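Local coordinates for probable E3 ubiquitin-protein ligase HERC1 (Homo sapiens, PDB 4QT6) that probably acts as an E3 ubiquitin ligase, attaching ubiquitin to substrate proteins, its SPRY domain being a likely protein-interaction module, at residues Gly28-Gly33 / Leu136-Met141. Residues are numbered along the deposited sequence; the frame is centred on the assembly and turned at random. Where two conformers were deposited one is given.
Sequences GLASTG and LYPCVM
A chi1 of -59° sets Y137 CG anti to the carbonyl carbon, beside the backbone N, with CB directed toward 28-33, while L29, turned the same way about its first torsion (-80°), brings CD2 against CB and the ring atoms CG and CD1 of Y137. The two side chains cross at about a right angle, L29 CD2 lying 3.8 Å from Y137 CB, and the other branch of L29 rests on C139 CB. A forked leucine suits this place because one methyl serves each neighbour.

Beyond the strand end, residues 31-33 curl around the tyrosine. G33 CA sits over one face of the ring, 3.8 Å from its centroid and shifted toward the rim, a CH-pi contact. Glycine suits the place because, without a side chain, its CA can lie close over the ring. S31 O lies at the ring edge, near its plane.

The backbones pair as antiparallel strands. G28 and V140 form a hydrogen-bonded pair, G28 N to V140 O at 2.9 Å and V140 N to G28 O at 3.0 Å; L29 and C139 are the non-hydrogen-bonded pair that follows. A30 N then donates a hydrogen bond to P138 O at 2.9 Å. Lacking an N-H, P138 offers this neighbour its carbonyl alone, and its ring packs on the small A30, CB to CB 3.9 Å.

T32 and G33 also border a bound formamide. The pairing joins strands 26-30 and 137-142 within one antiparallel sheet of the SPRY beta-sandwich. Strand 2-8 flanks the former, K6 NZ hydrogen-bonding S31 O, and strand 55-60 the latter; P138 packs on W41 and F43, and V140 on F43, of strand 38-47 in the other sheet.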
loop_
_atom_site.group_PDB
_atom_site.type_symbol
_atom_site.label_atom_id
_atom_site.label_comp_id
_atom_site.label_asym_id
_atom_site.label_seq_id
_atom_site.Cartn_x
_atom_site.Cartn_y
_atom_site.Cartn_z
ATOM N N GLY A 28 8.000 2.131 -0.996
ATOM C CA GLY A 28 8.399 1.453 -2.210
ATOM C C GLY A 28 7.205 1.158 -3.101
ATOM O O GLY A 28 6.145 0.768 -2.623
ATOM N N LEU A 29 7.420 1.363 -4.390
ATOM C CA LEU A 29 6.452 1.066 -5.440
ATOM C C LEU A 29 6.806 -0.183 -6.222
ATOM O O LEU A 29 7.985 -0.534 -6.379
ATOM C CB LEU A 29 6.341 2.228 -6.434
ATOM C CG LEU A 29 5.466 3.423 -6.018
ATOM C CD1 LEU A 29 5.897 4.086 -4.712
ATOM C CD2 LEU A 29 5.478 4.423 -7.164
ATOM N N ALA A 30 5.768 -0.799 -6.776
ATOM C CA ALA A 30 5.934 -1.933 -7.662
ATOM C C ALA A 30 6.584 -1.511 -8.972
ATOM O O ALA A 30 6.560 -0.337 -9.369
ATOM C CB ALA A 30 4.607 -2.597 -7.923
ATOM N N SER A 31 7.098 -2.497 -9.695
ATOM C CA SER A 31 7.730 -2.233 -10.968
ATOM C C SER A 31 6.797 -1.700 -12.043
ATOM O O SER A 31 7.135 -0.726 -12.778
ATOM C CB SER A 31 8.401 -3.526 -11.459
ATOM O OG SER A 31 9.410 -3.942 -10.566
ATOM N N THR A 32 5.617 -2.298 -12.136
ATOM C CA THR A 32 4.701 -2.040 -13.247
ATOM C C THR A 32 3.491 -1.213 -12.824
ATOM O O THR A 32 2.880 -1.471 -11.797
ATOM C CB THR A 32 4.122 -3.372 -13.794
ATOM O OG1 THR A 32 5.175 -4.328 -13.977
ATOM C CG2 THR A 32 3.397 -3.152 -15.127
ATOM N N GLY A 33 3.181 -0.217 -13.644
ATOM C CA GLY A 33 2.063 0.668 -13.378
ATOM C C GLY A 33 0.816 0.204 -14.089
ATOM O O GLY A 33 0.885 -0.567 -15.066
ATOM N N LEU A 136 -0.904 4.446 -11.992
ATOM C CA LEU A 136 -0.747 4.163 -10.563
ATOM C C LEU A 136 0.005 2.874 -10.350
ATOM O O LEU A 136 -0.102 1.927 -11.145
ATOM C CB LEU A 136 -2.086 4.121 -9.820
ATOM C CG LEU A 136 -2.734 5.498 -9.643
ATOM C CD1 LEU A 136 -4.168 5.368 -9.135
ATOM C CD2 LEU A 136 -1.903 6.337 -8.683
ATOM N N TYR A 137 0.793 2.860 -9.279
ATOM C CA TYR A 137 1.594 1.684 -8.934
ATOM C C TYR A 137 1.181 1.195 -7.571
ATOM O O TYR A 137 1.074 1.979 -6.643
ATOM C CB TYR A 137 3.085 2.021 -8.861
ATOM C CG TYR A 137 3.664 2.565 -10.125
ATOM C CD1 TYR A 137 3.462 3.909 -10.490
ATOM C CD2 TYR A 137 4.414 1.766 -10.960
ATOM C CE1 TYR A 137 3.984 4.402 -11.669
ATOM C CE2 TYR A 137 4.934 2.271 -12.144
ATOM C CZ TYR A 137 4.723 3.589 -12.471
ATOM O OH TYR A 137 5.267 4.062 -13.654
ATOM N N PRO A 138 0.996 -0.120 -7.414
ATOM C CA PRO A 138 0.945 -0.682 -6.053
ATOM C C PRO A 138 2.102 -0.188 -5.192
ATOM O O PRO A 138 3.226 -0.043 -5.691
ATOM C CB PRO A 138 1.034 -2.192 -6.300
ATOM C CG PRO A 138 0.455 -2.370 -7.658
ATOM C CD PRO A 138 0.865 -1.167 -8.453
ATOM N N CYS A 139 1.830 0.128 -3.933
ATOM C CA CYS A 139 2.859 0.664 -3.030
ATOM C C CYS A 139 2.654 0.302 -1.595
ATOM O O CYS A 139 1.574 -0.057 -1.175
ATOM C CB CYS A 139 2.946 2.184 -3.116
ATOM S SG CYS A 139 1.571 3.073 -2.386
ATOM N N VAL A 140 3.739 0.448 -0.851
ATOM C CA VAL A 140 3.785 0.265 0.586
ATOM C C VAL A 140 4.535 1.465 1.120
ATOM O O VAL A 140 5.502 1.919 0.500
ATOM C CB VAL A 140 4.524 -1.046 0.928
ATOM C CG1 VAL A 140 4.733 -1.185 2.419
ATOM C CG2 VAL A 140 3.759 -2.233 0.368
HETATM N N MSE A 141 4.086 1.991 2.258
HETATM C CA MSE A 141 4.776 3.099 2.936
HETATM C C MSE A 141 4.929 2.727 4.391
HETATM O O MSE A 141 4.035 2.100 4.952
HETATM C CB MSE A 141 3.907 4.346 2.734
HETATM C CG MSE A 141 4.479 5.681 3.200
HETATM SE SE MSE A 141 4.145 6.050 5.115
HETATM C CE MSE A 141 2.447 5.111 5.419
#